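Local coordinates for uncharacterized protein (Bacteroides uniformis, PDB 4Q53) that is of unknown function but belongs to the DUF4783 family of the NTF2 clan and has a cystatin-like fold, at residues 31-36 against 105-110; 18-23 against 98-103; 58-63 against 76-81. All coordinates share one frame; numbering follows the deposited sequence. Where two conformers were deposited one is given.

Contact 1. Residues 31-36 against 105-110. With EDO (1,2-ethanediol), chain N.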
ATOM      1  N   ILE A  31       2.559   4.566   7.442  1.00 12.28           N
ATOM      2  CA  ILE A  31       1.992   5.713   8.150  1.00 12.67           C
ATOM      3  C   ILE A  31       0.499   5.648   7.899  1.00 12.58           C
ATOM      4  O   ILE A  31       0.039   5.991   6.821  1.00 13.81           O
ATOM      5  CB  ILE A  31       2.566   7.071   7.694  1.00 15.01           C
ATOM      6  CG1 ILE A  31       4.089   7.084   7.706  1.00 16.03           C
ATOM      7  CG2 ILE A  31       2.067   8.166   8.616  1.00 16.07           C
ATOM      8  CD1 ILE A  31       4.720   6.709   6.404  1.00 17.40           C
ATOM      9  N   ILE A  32      -0.257   5.195   8.891  1.00 12.89           N
ATOM     10  CA  ILE A  32      -1.665   4.908   8.730  1.00 13.32           C
ATOM     11  C   ILE A  32      -2.401   5.743   9.735  1.00 14.10           C
ATOM     12  O   ILE A  32      -2.228   5.548  10.932  1.00 13.99           O
ATOM     13  CB  ILE A  32      -1.964   3.419   8.949  1.00 14.99           C
ATOM     14  CG1 ILE A  32      -1.137   2.560   7.980  1.00 17.39           C
ATOM     15  CG2 ILE A  32      -3.433   3.155   8.795  1.00 16.36           C
ATOM     16  CD1 ILE A  32      -1.367   1.096   8.087  1.00 19.03           C
ATOM     17  N   GLN A  33      -3.228   6.677   9.280  0.50 15.67           N
ATOM     18  CA  GLN A  33      -3.877   7.612  10.204  0.50 16.84           C
ATOM     19  C   GLN A  33      -2.872   8.259  11.152  0.50 16.74           C
ATOM     20  O   GLN A  33      -3.091   8.357  12.358  0.50 18.06           O
ATOM     21  CB  GLN A  33      -4.987   6.924  11.007  0.50 19.99           C
ATOM     22  CG  GLN A  33      -6.245   6.660  10.216  0.50 22.06           C
ATOM     23  CD  GLN A  33      -6.664   7.862   9.405  0.50 21.99           C
ATOM     24  OE1 GLN A  33      -6.355   7.949   8.217  0.50 20.51           O
ATOM     25  NE2 GLN A  33      -7.332   8.827  10.048  0.50 22.37           N
ATOM     26  N   ASN A  34      -1.757   8.687  10.586  1.00 14.48           N
ATOM     27  CA  ASN A  34      -0.715   9.387  11.330  1.00 16.05           C
ATOM     28  C   ASN A  34       0.010   8.543  12.356  1.00 17.47           C
ATOM     29  O   ASN A  34       0.794   9.075  13.122  1.00 23.99           O
ATOM     30  CB  ASN A  34      -1.224  10.686  11.970  1.00 17.40           C
ATOM     31  CG  ASN A  34      -1.399  11.804  10.961  1.00 17.54           C
ATOM     32  OD1 ASN A  34      -0.739  11.846   9.934  1.00 15.69           O
ATOM     33  ND2 ASN A  34      -2.293  12.710  11.255  1.00 20.39           N
ATOM     34  N   LYS A  35      -0.214   7.233  12.343  1.00 15.81           N
ATOM     35  CA  LYS A  35       0.572   6.315  13.160  1.00 16.63           C
ATOM     36  C   LYS A  35       1.684   5.726  12.301  1.00 15.78           C
ATOM     37  O   LYS A  35       1.412   5.013  11.321  1.00 16.03           O
ATOM     38  CB  LYS A  35      -0.319   5.200  13.707  1.00 18.33           C
ATOM     39  CG  LYS A  35      -1.411   5.685  14.656  1.00 22.41           C
ATOM     40  CD  LYS A  35      -0.790   6.162  15.980  1.00 26.31           C
ATOM     41  CE  LYS A  35      -1.825   6.509  17.045  1.00 27.59           C
ATOM     42  NZ  LYS A  35      -1.157   6.770  18.355  1.00 27.89           N
ATOM     43  N   SER A  36       2.923   6.014  12.683  1.00 17.07           N
ATOM     44  CA  SER A  36       4.085   5.624  11.902  0.50 18.71           C
ATOM     45  C   SER A  36       4.795   4.413  12.490  1.00 18.91           C
ATOM     46  O   SER A  36       5.023   4.342  13.696  1.00 21.99           O
ATOM     47  CB  SER A  36       5.052   6.805  11.804  0.50 21.06           C
ATOM     48  OG  SER A  36       6.144   6.513  10.953  0.50 23.27           O
ATOM     49  N   ILE A 105      -1.427   5.981   4.370  1.00 10.91           N
ATOM     50  CA  ILE A 105      -2.873   5.873   4.237  1.00 11.48           C
ATOM     51  C   ILE A 105      -3.461   6.963   5.127  1.00 11.39           C
ATOM     52  O   ILE A 105      -3.208   7.001   6.331  1.00 13.28           O
ATOM     53  CB  ILE A 105      -3.384   4.489   4.691  1.00 13.33           C
ATOM     54  CG1 ILE A 105      -2.770   3.395   3.814  1.00 14.05           C
ATOM     55  CG2 ILE A 105      -4.922   4.454   4.662  1.00 15.27           C
ATOM     56  CD1 ILE A 105      -3.155   1.988   4.200  1.00 16.46           C
ATOM     57  N   ASP A 106      -4.231   7.859   4.531  1.00 12.04           N
ATOM     58  CA  ASP A 106      -4.787   8.982   5.261  1.00 12.92           C
ATOM     59  C   ASP A 106      -6.252   9.190   4.950  1.00 12.81           C
ATOM     60  O   ASP A 106      -6.647   9.276   3.787  1.00 12.95           O
ATOM     61  CB  ASP A 106      -4.045  10.252   5.005  1.00 18.20           C
ATOM     62  CG  ASP A 106      -4.344  11.250   6.092  1.00 25.16           C
ATOM     63  OD1 ASP A 106      -3.851  11.036   7.237  1.00 26.85           O
ATOM     64  OD2 ASP A 106      -5.141  12.176   5.857  1.00 28.33           O
ATOM     65  N   LYS A 107      -7.069   9.234   5.995  1.00 14.27           N
ATOM     66  CA  LYS A 107      -8.500   9.334   5.815  1.00 15.00           C
ATOM     67  C   LYS A 107      -8.871  10.669   5.225  1.00 14.83           C
ATOM     68  O   LYS A 107      -8.358  11.688   5.639  1.00 16.68           O
ATOM     69  CB  LYS A 107      -9.222   9.153   7.158  1.00 17.89           C
ATOM     70  CG  LYS A 107     -10.721   8.945   7.037  1.00 19.56           C
ATOM     71  CD  LYS A 107     -11.375   8.702   8.397  1.00 23.43           C
ATOM     72  CE  LYS A 107     -12.883   8.560   8.255  1.00 25.73           C
ATOM     73  NZ  LYS A 107     -13.523   9.776   7.655  1.00 30.32           N
ATOM     74  N   THR A 108      -9.793  10.641   4.271  1.00 15.42           N
ATOM     75  CA  THR A 108     -10.297  11.840   3.647  1.00 16.98           C
ATOM     76  C   THR A 108     -11.157  12.621   4.612  1.00 19.55           C
ATOM     77  O   THR A 108     -11.603  12.087   5.620  1.00 21.64           O
ATOM     78  CB  THR A 108     -11.146  11.528   2.408  1.00 19.06           C
ATOM     79  OG1 THR A 108     -12.293  10.790   2.822  1.00 21.27           O
ATOM     80  CG2 THR A 108     -10.353  10.731   1.379  1.00 19.54           C
ATOM     81  N   ASP A 109     -11.422  13.876   4.256  1.00 20.30           N
ATOM     82  CA  ASP A 109     -12.181  14.802   5.089  1.00 24.50           C
ATOM     83  C   ASP A 109     -13.661  14.705   4.746  1.00 28.63           C
ATOM     84  O   ASP A 109     -14.247  15.640   4.212  1.00 31.70           O
ATOM     85  CB  ASP A 109     -11.683  16.240   4.847  1.00 25.38           C
ATOM     86  CG  ASP A 109     -12.262  17.247   5.827  1.00 26.84           C
ATOM     87  OD1 ASP A 109     -12.667  16.850   6.939  1.00 29.71           O
ATOM     88  OD2 ASP A 109     -12.295  18.450   5.484  1.00 29.44           O
ATOM     89  N   GLU A 110     -14.262  13.558   5.023  1.00 31.63           N
ATOM     90  CA  GLU A 110     -15.687  13.384   4.775  1.00 38.24           C
ATOM     91  C   GLU A 110     -16.255  12.373   5.754  1.00 41.06           C
ATOM     92  O   GLU A 110     -15.494  11.661   6.417  1.00 40.62           O
ATOM     93  CB  GLU A 110     -15.938  12.948   3.325  1.00 40.41           C
ATOM     94  CG  GLU A 110     -15.327  11.618   2.954  1.00 40.56           C
ATOM     95  CD  GLU A 110     -15.269  11.388   1.446  1.00 40.05           C
ATOM     96  OE1 GLU A 110     -16.190  11.834   0.729  1.00 42.37           O
ATOM     97  OE2 GLU A 110     -14.300  10.760   0.976  1.00 35.23           O
ATOM     98  OXT GLU A 110     -17.475  12.263   5.915  1.00 42.54           O
TER
HETATM   99  C1  EDO N 212     -11.126  21.216   6.988  1.00 29.21           C
HETATM  100  O1  EDO N 212     -12.018  20.291   7.522  1.00 29.59           O
HETATM  101  C2  EDO N 212     -11.399  22.573   7.621  1.00 28.59           C
HETATM  102  O2  EDO N 212     -12.771  22.957   7.387  1.00 29.87           O
HETATM  103  O   HOH W   1      -7.440  11.781   8.206  1.00 35.70           O
HETATM  104  O   HOH W   2      -1.587   8.972   7.761  1.00 20.48           O

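Contact 2. Residues 18-23 against 98-103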
ATOM      1  N   GLN A  18      -2.268 -10.674   1.812  1.00 22.64           N
ATOM      2  CA  GLN A  18      -1.419 -11.777   1.388  1.00 25.17           C
ATOM      3  C   GLN A  18      -0.869 -11.517  -0.012  1.00 23.41           C
ATOM      4  O   GLN A  18       0.311 -11.735  -0.272  1.00 25.79           O
ATOM      5  CB  GLN A  18      -2.175 -13.113   1.442  1.00 27.52           C
ATOM      6  CG  GLN A  18      -1.272 -14.338   1.371  1.00 31.79           C
ATOM      7  CD  GLN A  18      -2.013 -15.633   1.644  1.00 35.80           C
ATOM      8  OE1 GLN A  18      -2.924 -15.686   2.478  1.00 38.54           O
ATOM      9  NE2 GLN A  18      -1.627 -16.689   0.941  1.00 37.54           N
ATOM     10  N   GLU A  19      -1.715 -11.036  -0.915  1.00 23.26           N
ATOM     11  CA  GLU A  19      -1.255 -10.680  -2.251  0.50 23.30           C
ATOM     12  C   GLU A  19      -0.295  -9.485  -2.182  1.00 21.00           C
ATOM     13  O   GLU A  19       0.709  -9.437  -2.889  1.00 21.29           O
ATOM     14  CB  GLU A  19      -2.447 -10.373  -3.163  0.50 25.68           C
ATOM     15  CG  GLU A  19      -3.415 -11.552  -3.353  0.50 27.22           C
ATOM     16  CD  GLU A  19      -2.888 -12.626  -4.296  0.50 28.92           C
ATOM     17  OE1 GLU A  19      -1.694 -12.575  -4.670  0.50 29.44           O
ATOM     18  OE2 GLU A  19      -3.673 -13.526  -4.668  0.50 30.95           O
ATOM     19  N   LEU A  20      -0.594  -8.523  -1.319  1.00 19.78           N
ATOM     20  CA  LEU A  20       0.255  -7.346  -1.203  1.00 18.83           C
ATOM     21  C   LEU A  20       1.666  -7.736  -0.757  1.00 18.51           C
ATOM     22  O   LEU A  20       2.671  -7.145  -1.159  1.00 20.07           O
ATOM     23  CB  LEU A  20      -0.380  -6.351  -0.228  1.00 18.35           C
ATOM     24  CG  LEU A  20       0.374  -5.037  -0.034  1.00 18.79           C
ATOM     25  CD1 LEU A  20       0.426  -4.241  -1.337  1.00 19.64           C
ATOM     26  CD2 LEU A  20      -0.278  -4.233   1.059  1.00 20.08           C
ATOM     27  N   ASN A  21       1.731  -8.777   0.051  1.00 21.14           N
ATOM     28  CA  ASN A  21       2.985  -9.233   0.635  1.00 21.95           C
ATOM     29  C   ASN A  21       4.199  -9.522  -0.262  1.00 22.00           C
ATOM     30  O   ASN A  21       5.218  -9.780   0.158  1.00 26.44           O
ATOM     31  CB  ASN A  21       2.690 -10.454   1.531  1.00 23.97           C
ATOM     32  CG  ASN A  21       3.905 -10.918   2.322  1.00 24.96           C
ATOM     33  OD1 ASN A  21       4.417 -10.196   3.170  1.00 25.11           O
ATOM     34  ND2 ASN A  21       4.384 -12.117   2.027  1.00 26.63           N
ATOM     35  N   LYS A  22       3.730  -9.929  -1.451  0.50 22.80           N
ATOM     36  CA  LYS A  22       4.539 -10.422  -2.541  0.50 24.25           C
ATOM     37  C   LYS A  22       5.306  -9.235  -2.980  0.50 22.85           C
ATOM     38  O   LYS A  22       6.465  -9.363  -3.401  0.50 24.01           O
ATOM     39  CB  LYS A  22       3.689 -10.891  -3.729  0.50 26.94           C
ATOM     40  CG  LYS A  22       3.014 -12.249  -3.596  0.50 29.63           C
ATOM     41  CD  LYS A  22       2.204 -12.596  -4.858  0.50 31.56           C
ATOM     42  CE  LYS A  22       3.047 -12.529  -6.127  0.50 32.50           C
ATOM     43  NZ  LYS A  22       2.267 -12.832  -7.353  0.50 33.74           N
ATOM     44  N   TYR A  23       4.661  -8.067  -2.908  1.00 20.83           N
ATOM     45  CA  TYR A  23       5.440  -6.860  -3.264  1.00 20.21           C
ATOM     46  C   TYR A  23       6.102  -6.011  -2.183  1.00 19.53           C
ATOM     47  O   TYR A  23       6.681  -4.980  -2.475  1.00 20.11           O
ATOM     48  CB  TYR A  23       4.480  -5.993  -4.082  1.00 20.10           C
ATOM     49  CG  TYR A  23       3.736  -6.847  -5.083  1.00 19.72           C
ATOM     50  CD1 TYR A  23       4.370  -7.288  -6.232  1.00 21.92           C
ATOM     51  CD2 TYR A  23       2.432  -7.279  -4.845  1.00 19.97           C
ATOM     52  CE1 TYR A  23       3.717  -8.090  -7.150  1.00 23.77           C
ATOM     53  CE2 TYR A  23       1.762  -8.081  -5.768  1.00 22.03           C
ATOM     54  CZ  TYR A  23       2.424  -8.495  -6.908  1.00 23.03           C
ATOM     55  OH  TYR A  23       1.787  -9.287  -7.829  1.00 26.12           O
ATOM     56  N   TYR A  98      11.003  -3.825  -8.267  1.00 22.17           N
ATOM     57  CA  TYR A  98      10.426  -2.743  -7.492  1.00 19.70           C
ATOM     58  C   TYR A  98       9.659  -3.333  -6.317  1.00 20.36           C
ATOM     59  O   TYR A  98       8.796  -4.191  -6.494  1.00 23.76           O
ATOM     60  CB  TYR A  98       9.494  -1.894  -8.357  1.00 19.34           C
ATOM     61  CG  TYR A  98      10.221  -1.091  -9.399  1.00 19.13           C
ATOM     62  CD1 TYR A  98      10.776   0.153  -9.105  1.00 20.69           C
ATOM     63  CD2 TYR A  98      10.339  -1.566 -10.705  1.00 23.05           C
ATOM     64  CE1 TYR A  98      11.419   0.896 -10.092  1.00 21.99           C
ATOM     65  CE2 TYR A  98      10.976  -0.846 -11.667  1.00 24.81           C
ATOM     66  CZ  TYR A  98      11.521   0.375 -11.367  1.00 24.33           C
ATOM     67  OH  TYR A  98      12.166   1.072 -12.369  1.00 26.02           O
ATOM     68  N   VAL A  99       9.986  -2.878  -5.116  1.00 18.30           N
ATOM     69  CA  VAL A  99       9.301  -3.339  -3.908  1.00 18.79           C
ATOM     70  C   VAL A  99       8.828  -2.136  -3.120  1.00 17.78           C
ATOM     71  O   VAL A  99       9.394  -1.046  -3.213  1.00 18.44           O
ATOM     72  CB  VAL A  99      10.207  -4.238  -3.022  1.00 20.15           C
ATOM     73  CG1 VAL A  99      10.596  -5.500  -3.778  1.00 22.09           C
ATOM     74  CG2 VAL A  99      11.435  -3.473  -2.568  1.00 20.95           C
ATOM     75  N   ILE A 100       7.783  -2.345  -2.340  1.00 17.22           N
ATOM     76  CA  ILE A 100       7.249  -1.270  -1.533  1.00 16.94           C
ATOM     77  C   ILE A 100       8.137  -0.976  -0.339  1.00 16.48           C
ATOM     78  O   ILE A 100       8.443  -1.871   0.460  1.00 18.00           O
ATOM     79  CB  ILE A 100       5.832  -1.613  -1.010  1.00 17.98           C
ATOM     80  CG1 ILE A 100       4.878  -1.798  -2.185  1.00 22.57           C
ATOM     81  CG2 ILE A 100       5.294  -0.503  -0.111  1.00 19.25           C
ATOM     82  CD1 ILE A 100       3.582  -2.439  -1.798  1.00 25.16           C
ATOM     83  N   HIS A 101       8.489   0.297  -0.209  1.00 16.77           N
ATOM     84  CA  HIS A 101       9.295   0.783   0.896  1.00 16.44           C
ATOM     85  C   HIS A 101       8.485   1.660   1.870  1.00 14.52           C
ATOM     86  O   HIS A 101       8.842   1.787   3.041  1.00 15.50           O
ATOM     87  CB  HIS A 101      10.465   1.581   0.326  1.00 23.24           C
ATOM     88  CG  HIS A 101      11.292   2.270   1.356  1.00 31.44           C
ATOM     89  ND1 HIS A 101      11.967   1.591   2.349  1.00 35.53           N
ATOM     90  CD2 HIS A 101      11.555   3.582   1.549  1.00 33.39           C
ATOM     91  CE1 HIS A 101      12.612   2.459   3.108  1.00 35.80           C
ATOM     92  NE2 HIS A 101      12.378   3.674   2.644  1.00 35.46           N
ATOM     93  N   GLN A 102       7.411   2.275   1.386  1.00 13.25           N
ATOM     94  CA  GLN A 102       6.551   3.106   2.241  1.00 13.11           C
ATOM     95  C   GLN A 102       5.110   3.036   1.765  1.00 12.97           C
ATOM     96  O   GLN A 102       4.848   3.096   0.553  1.00 13.18           O
ATOM     97  CB  GLN A 102       7.029   4.573   2.269  1.00 14.57           C
ATOM     98  CG  GLN A 102       6.202   5.501   3.164  1.00 16.40           C
ATOM     99  CD  GLN A 102       6.821   6.882   3.310  1.00 21.21           C
ATOM    100  OE1 GLN A 102       6.179   7.882   3.055  1.00 27.44           O
ATOM    101  NE2 GLN A 102       8.064   6.933   3.773  1.00 24.28           N
ATOM    102  N   ILE A 103       4.192   2.913   2.725  1.00 12.50           N
ATOM    103  CA  ILE A 103       2.762   3.040   2.477  1.00 12.42           C
ATOM    104  C   ILE A 103       2.229   4.100   3.422  1.00 11.32           C
ATOM    105  O   ILE A 103       2.392   3.978   4.640  1.00 13.08           O
ATOM    106  CB  ILE A 103       1.997   1.723   2.744  1.00 14.78           C
ATOM    107  CG1 ILE A 103       2.586   0.586   1.900  1.00 16.40           C
ATOM    108  CG2 ILE A 103       0.508   1.906   2.507  1.00 18.68           C
ATOM    109  CD1 ILE A 103       1.940  -0.759   2.124  1.00 19.63           C
TER

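Contact 3. Residues 58-63 against 76-81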
ATOM      1  N   GLY A  58     -14.176  -1.323  -1.018  1.00 17.93           N
ATOM      2  CA  GLY A  58     -15.094  -1.264  -2.138  1.00 18.38           C
ATOM      3  C   GLY A  58     -14.421  -0.972  -3.463  1.00 20.30           C
ATOM      4  O   GLY A  58     -14.802  -1.536  -4.484  1.00 24.01           O
ATOM      5  N   SER A  59     -13.437  -0.076  -3.473  1.00 17.98           N
ATOM      6  CA  SER A  59     -12.733   0.252  -4.705  0.50 16.93           C
ATOM      7  C   SER A  59     -11.386   0.869  -4.387  1.00 15.46           C
ATOM      8  O   SER A  59     -11.172   1.415  -3.291  1.00 16.09           O
ATOM      9  CB  SER A  59     -13.561   1.211  -5.575  0.50 17.43           C
ATOM     10  OG  SER A  59     -13.697   2.497  -4.980  0.50 15.77           O
ATOM     11  N   PHE A  60     -10.476   0.784  -5.353  1.00 15.33           N
ATOM     12  CA  PHE A  60      -9.214   1.515  -5.312  1.00 15.68           C
ATOM     13  C   PHE A  60      -8.973   2.039  -6.710  1.00 15.26           C
ATOM     14  O   PHE A  60      -8.946   1.278  -7.670  1.00 17.68           O
ATOM     15  CB  PHE A  60      -8.060   0.627  -4.854  1.00 14.48           C
ATOM     16  CG  PHE A  60      -6.748   1.344  -4.756  1.00 13.37           C
ATOM     17  CD1 PHE A  60      -6.618   2.464  -3.964  1.00 14.16           C
ATOM     18  CD2 PHE A  60      -5.653   0.899  -5.462  1.00 14.88           C
ATOM     19  CE1 PHE A  60      -5.406   3.137  -3.867  1.00 14.35           C
ATOM     20  CE2 PHE A  60      -4.450   1.560  -5.367  1.00 16.43           C
ATOM     21  CZ  PHE A  60      -4.332   2.688  -4.572  1.00 15.56           C
ATOM     22  N   ASN A  61      -8.817   3.347  -6.812  1.00 14.62           N
ATOM     23  CA  ASN A  61      -8.586   3.988  -8.090  1.00 15.97           C
ATOM     24  C   ASN A  61      -7.355   4.857  -8.027  1.00 12.96           C
ATOM     25  O   ASN A  61      -7.271   5.780  -7.211  1.00 15.10           O
ATOM     26  CB  ASN A  61      -9.791   4.824  -8.496  1.00 20.62           C
ATOM     27  CG  ASN A  61     -10.997   3.964  -8.851  1.00 23.07           C
ATOM     28  OD1 ASN A  61     -11.101   3.447  -9.963  1.00 27.97           O
ATOM     29  ND2 ASN A  61     -11.905   3.795  -7.902  1.00 24.27           N
ATOM     30  N   VAL A  62      -6.420   4.568  -8.916  1.00 13.59           N
ATOM     31  CA  VAL A  62      -5.164   5.291  -9.009  1.00 12.41           C
ATOM     32  C   VAL A  62      -5.357   6.537  -9.859  1.00 12.34           C
ATOM     33  O   VAL A  62      -6.062   6.500 -10.863  1.00 13.79           O
ATOM     34  CB  VAL A  62      -4.086   4.388  -9.612  1.00 13.89           C
ATOM     35  CG1 VAL A  62      -2.774   5.124  -9.835  1.00 14.20           C
ATOM     36  CG2 VAL A  62      -3.860   3.174  -8.715  1.00 17.05           C
ATOM     37  N   ASN A  63      -4.719   7.634  -9.451  1.00 11.17           N
ATOM     38  CA  ASN A  63      -4.725   8.866 -10.248  1.00 11.00           C
ATOM     39  C   ASN A  63      -3.347   9.405 -10.621  1.00 10.75           C
ATOM     40  O   ASN A  63      -3.257  10.349 -11.389  1.00 11.09           O
ATOM     41  CB  ASN A  63      -5.573   9.950  -9.569  1.00 15.38           C
ATOM     42  CG  ASN A  63      -7.018   9.547  -9.477  1.00 18.48           C
ATOM     43  OD1 ASN A  63      -7.674   9.345 -10.488  1.00 20.92           O
ATOM     44  ND2 ASN A  63      -7.525   9.399  -8.253  1.00 21.24           N
ATOM     45  N   GLY A  76      -3.491   6.937  -5.033  1.00 11.62           N
ATOM     46  CA  GLY A  76      -4.874   6.695  -5.362  1.00 12.67           C
ATOM     47  C   GLY A  76      -5.801   6.844  -4.183  1.00 12.00           C
ATOM     48  O   GLY A  76      -5.377   7.135  -3.057  1.00 12.95           O
ATOM     49  N   ILE A  77      -7.075   6.601  -4.456  1.00 12.22           N
ATOM     50  CA  ILE A  77      -8.131   6.713  -3.466  1.00 12.68           C
ATOM     51  C   ILE A  77      -8.747   5.348  -3.203  1.00 12.34           C
ATOM     52  O   ILE A  77      -9.203   4.654  -4.122  1.00 13.20           O
ATOM     53  CB  ILE A  77      -9.253   7.680  -3.917  1.00 15.51           C
ATOM     54  CG1 ILE A  77      -8.723   9.083  -4.176  1.00 21.64           C
ATOM     55  CG2 ILE A  77     -10.379   7.741  -2.903  1.00 18.07           C
ATOM     56  CD1 ILE A  77      -8.425   9.868  -2.968  1.00 26.43           C
ATOM     57  N   LEU A  78      -8.769   4.987  -1.921  1.00 13.07           N
ATOM     58  CA  LEU A  78      -9.332   3.730  -1.448  1.00 13.88           C
ATOM     59  C   LEU A  78     -10.667   3.999  -0.780  1.00 14.05           C
ATOM     60  O   LEU A  78     -10.722   4.690   0.229  1.00 15.62           O
ATOM     61  CB  LEU A  78      -8.367   3.088  -0.448  1.00 13.52           C
ATOM     62  CG  LEU A  78      -8.679   1.674   0.029  1.00 14.08           C
ATOM     63  CD1 LEU A  78      -8.428   0.668  -1.085  1.00 16.03           C
ATOM     64  CD2 LEU A  78      -7.860   1.347   1.250  1.00 15.49           C
HETATM   65  N   MSE A  79     -11.740   3.470  -1.367  1.00 14.73           N
HETATM   66  CA  MSE A  79     -13.053   3.616  -0.775  0.50 13.85           C
HETATM   67  C   MSE A  79     -13.386   2.338  -0.026  1.00 16.07           C
HETATM   68  O   MSE A  79     -13.205   1.233  -0.544  1.00 17.24           O
HETATM   69  CB  MSE A  79     -14.082   3.902  -1.855  0.50 13.09           C
HETATM   70  CG  MSE A  79     -13.906   5.270  -2.508  0.50 17.11           C
HETATM   71 SE   MSE A  79     -15.270   5.624  -3.859  0.38 24.53          SE
HETATM   72  CE  MSE A  79     -16.829   5.377  -2.725  0.50 25.07           C
ATOM     73  N   THR A  80     -13.825   2.499   1.219  1.00 15.73           N
ATOM     74  CA  THR A  80     -14.126   1.340   2.061  1.00 16.47           C
ATOM     75  C   THR A  80     -15.432   1.527   2.805  1.00 18.27           C
ATOM     76  O   THR A  80     -16.008   2.614   2.803  1.00 18.04           O
ATOM     77  CB  THR A  80     -13.007   1.008   3.101  1.00 16.92           C
ATOM     78  OG1 THR A  80     -13.218   1.744   4.312  1.00 16.45           O
ATOM     79  CG2 THR A  80     -11.609   1.277   2.551  1.00 16.39           C
ATOM     80  N   ALA A  81     -15.890   0.451   3.437  1.00 18.39           N
ATOM     81  CA  ALA A  81     -17.106   0.484   4.237  1.00 19.66           C
ATOM     82  C   ALA A  81     -16.900   1.228   5.561  1.00 17.79           C
ATOM     83  O   ALA A  81     -17.860   1.445   6.299  1.00 21.78           O
ATOM     84  CB  ALA A  81     -17.612  -0.946   4.490  1.00 21.45           C
TER
HETATM   85  O   HOH W   3     -11.804   4.551  -5.212  1.00 21.86           O

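Contact 1. Residues 31-36 against 105-110
Ile31 and Gln33 hold Ile105 between them by its backbone, a compact example of parallel strand pairing. Ile105 N donates to Ile31 O at 2.9 Å, and Ile105 O accepts from Gln33 N at 3.0 Å. Between these two bonds Ile32 CA lies 3.5 Å from Ile105 O, a CA-H...O contact.

The next bond of the pattern is made by a side chain. At Ile32 the chain enters a type I' turn that closes at Lys35, and the following strand leaves antiparallel. Lys107 N, where a continuing strand would have offered it the carbonyl of Gln33, instead finds Gln33 OE1 at 2.7 Å, in the amide plane and on a lone pair, though the N-H is bent to 138°. Gln33 reaches it by folding at its second torsion (chi2 -46°), which also brings NE2 to 3.5 Å from Lys107 CB. Gln33 was modelled in two conformers, so the bond is established here for one and is less certain than the backbone pair.

Apolar contact falls on the sheet face that carries Ile32 and Ile105, with Ile32 CG2 4.3 Å from Ile105 CB. In this cystatin-like fold that face receives helix 41-54: Phe51 touches both isoleucines, Thr47 adds to Ile32 and Met48 to Ile105.

Water completes the polar side. One molecule accepts from Asn34 N at 2.8 Å and donates to Ile105 O and Asp106 OD1, tying the turn to the strand where the Asn34 and Asp106 side chains do not bond directly. A second donates to Lys107 O and takes a weak bond from Gln33 NE2. Farther along, an ethanediol, probably from the crystallisation liquor, gives its O1 hydrogen to Asp109 OD2.

Contact 2. Residues 18-23 against 98-103
Leu20 and Ile100 meet methyl to methyl, Leu20 CD1 lying 3.7 Å from Ile100 CD1, and the two side chains cross at about a right angle. The contact shows how a cystatin-like fold seals its helical layer onto a curved sheet: the chain leaving helix 17-20 is laid against strand 97-107. The forked end of Leu20 is one bump on the helical side. With CG turned opposite the backbone N (chi1 -178°), its two branches divide the strand between them, CD1 going to Ile100 and CD2 to Ile103, whose CD1 is 4.3 Å away.

Ile100 answers with its CD1, which enters the hollow bounded by Leu20 CD1, Tyr23 CB at 4.3 Å and the carbonyl of Tyr23, a recess shaped by the type I turn that runs from Leu20 to Tyr23 and is closed by the bond from Tyr23 N to Leu20 O. Val8 of helix 6-14 touches Leu20, Tyr23 and Ile100 alike, while Ala11 and Met48 pack on Leu20 and Phe91 on Ile100, so the touching methyls sit within a buried core.

Apart from CB, Tyr23 meets the strand through its backbone, which makes the polar join. Tyr23 O accepts from Ile100 N at 2.9 Å with an N-H...O angle of 172°, and Val99 CA brushes the same oxygen at 3.4 Å.

Contact 3. Residues 58-63 against 76-81
Met79 O is gripped by two neighbouring amides, Gly58 N at 2.8 Å and Ser59 N at 3.2 Å, which approach from the same face of its carbonyl plane. Two residues set against one is the signature of a classic beta bulge, here in the hairpin of strands 57-67 and 71-80. Beyond it the pairing is regular and antiparallel: Met79 N returns a bond to Ser59 O, and Asn61 and Ile77 exchange two more.

The face bearing Phe60 and Leu78 is apolar. Phe60 CG stands opposite the backbone N (chi1 -178°), which lays the ring across the partner strand: CD1 comes to 3.4 Å from Ile77 O and CE1 to 3.7 Å from Gly76 C, while Leu78 N lies in plane at the ring edge. Leu78 crosses at about a right angle and brings its CD1 to 3.8 Å from Phe60 CB. Gly76 has no side chain, and a CB there would clash with Asn61 O and sit tight against Phe60 CE1. Phe12 and Ile9 of helix 6-14 and Val87 also pack on Phe60, and an alanine here would probably open a gap beside them and strip the Gly76-Ile77 backbone of its ring neighbour, with only CB left against Leu78 CD1.

On the opposite face a water donates to Ile77 O and accepts from Asn61 ND2 at 2.8 Å. In one of its two conformers Ser59 OG also pairs with this water and rests 3.4 Å from CB of Met79, a selenomethionine likewise modelled twice.

Because backbone bonds between the strands take up the amides of Ser59, Asn61, Ile77 and Met79, the face of Phe60 and Leu78 can be buried against helix 6-14 and strand 83-87, while that of Ser59 and Asn61 can take up water.

In the fold
Contacts 1 and 2 both use strand 97-107, and their segments alternate along the chain: 18-23, 31-36, then 98-103, 105-110. Contact 3 is a local hairpin formed wholly from the sequence between. The centres of contacts 1 and 2 lie about 19 Å apart; contact 3 is centred about 14 Å from contact 1 and about 17 Å from contact 2. Contacts 1 and 2 touch through a probable hydrogen bond, Ile31 N to Ile103 O at 2.9 Å, whereas contact 3 touches neither. All three reach one mixed sheet. Strand 97-107 pairs with strand 28-32 on one side and, on the other, with strands 83-87 and 91-94 next to the hairpin, joining early and late parts of the chain.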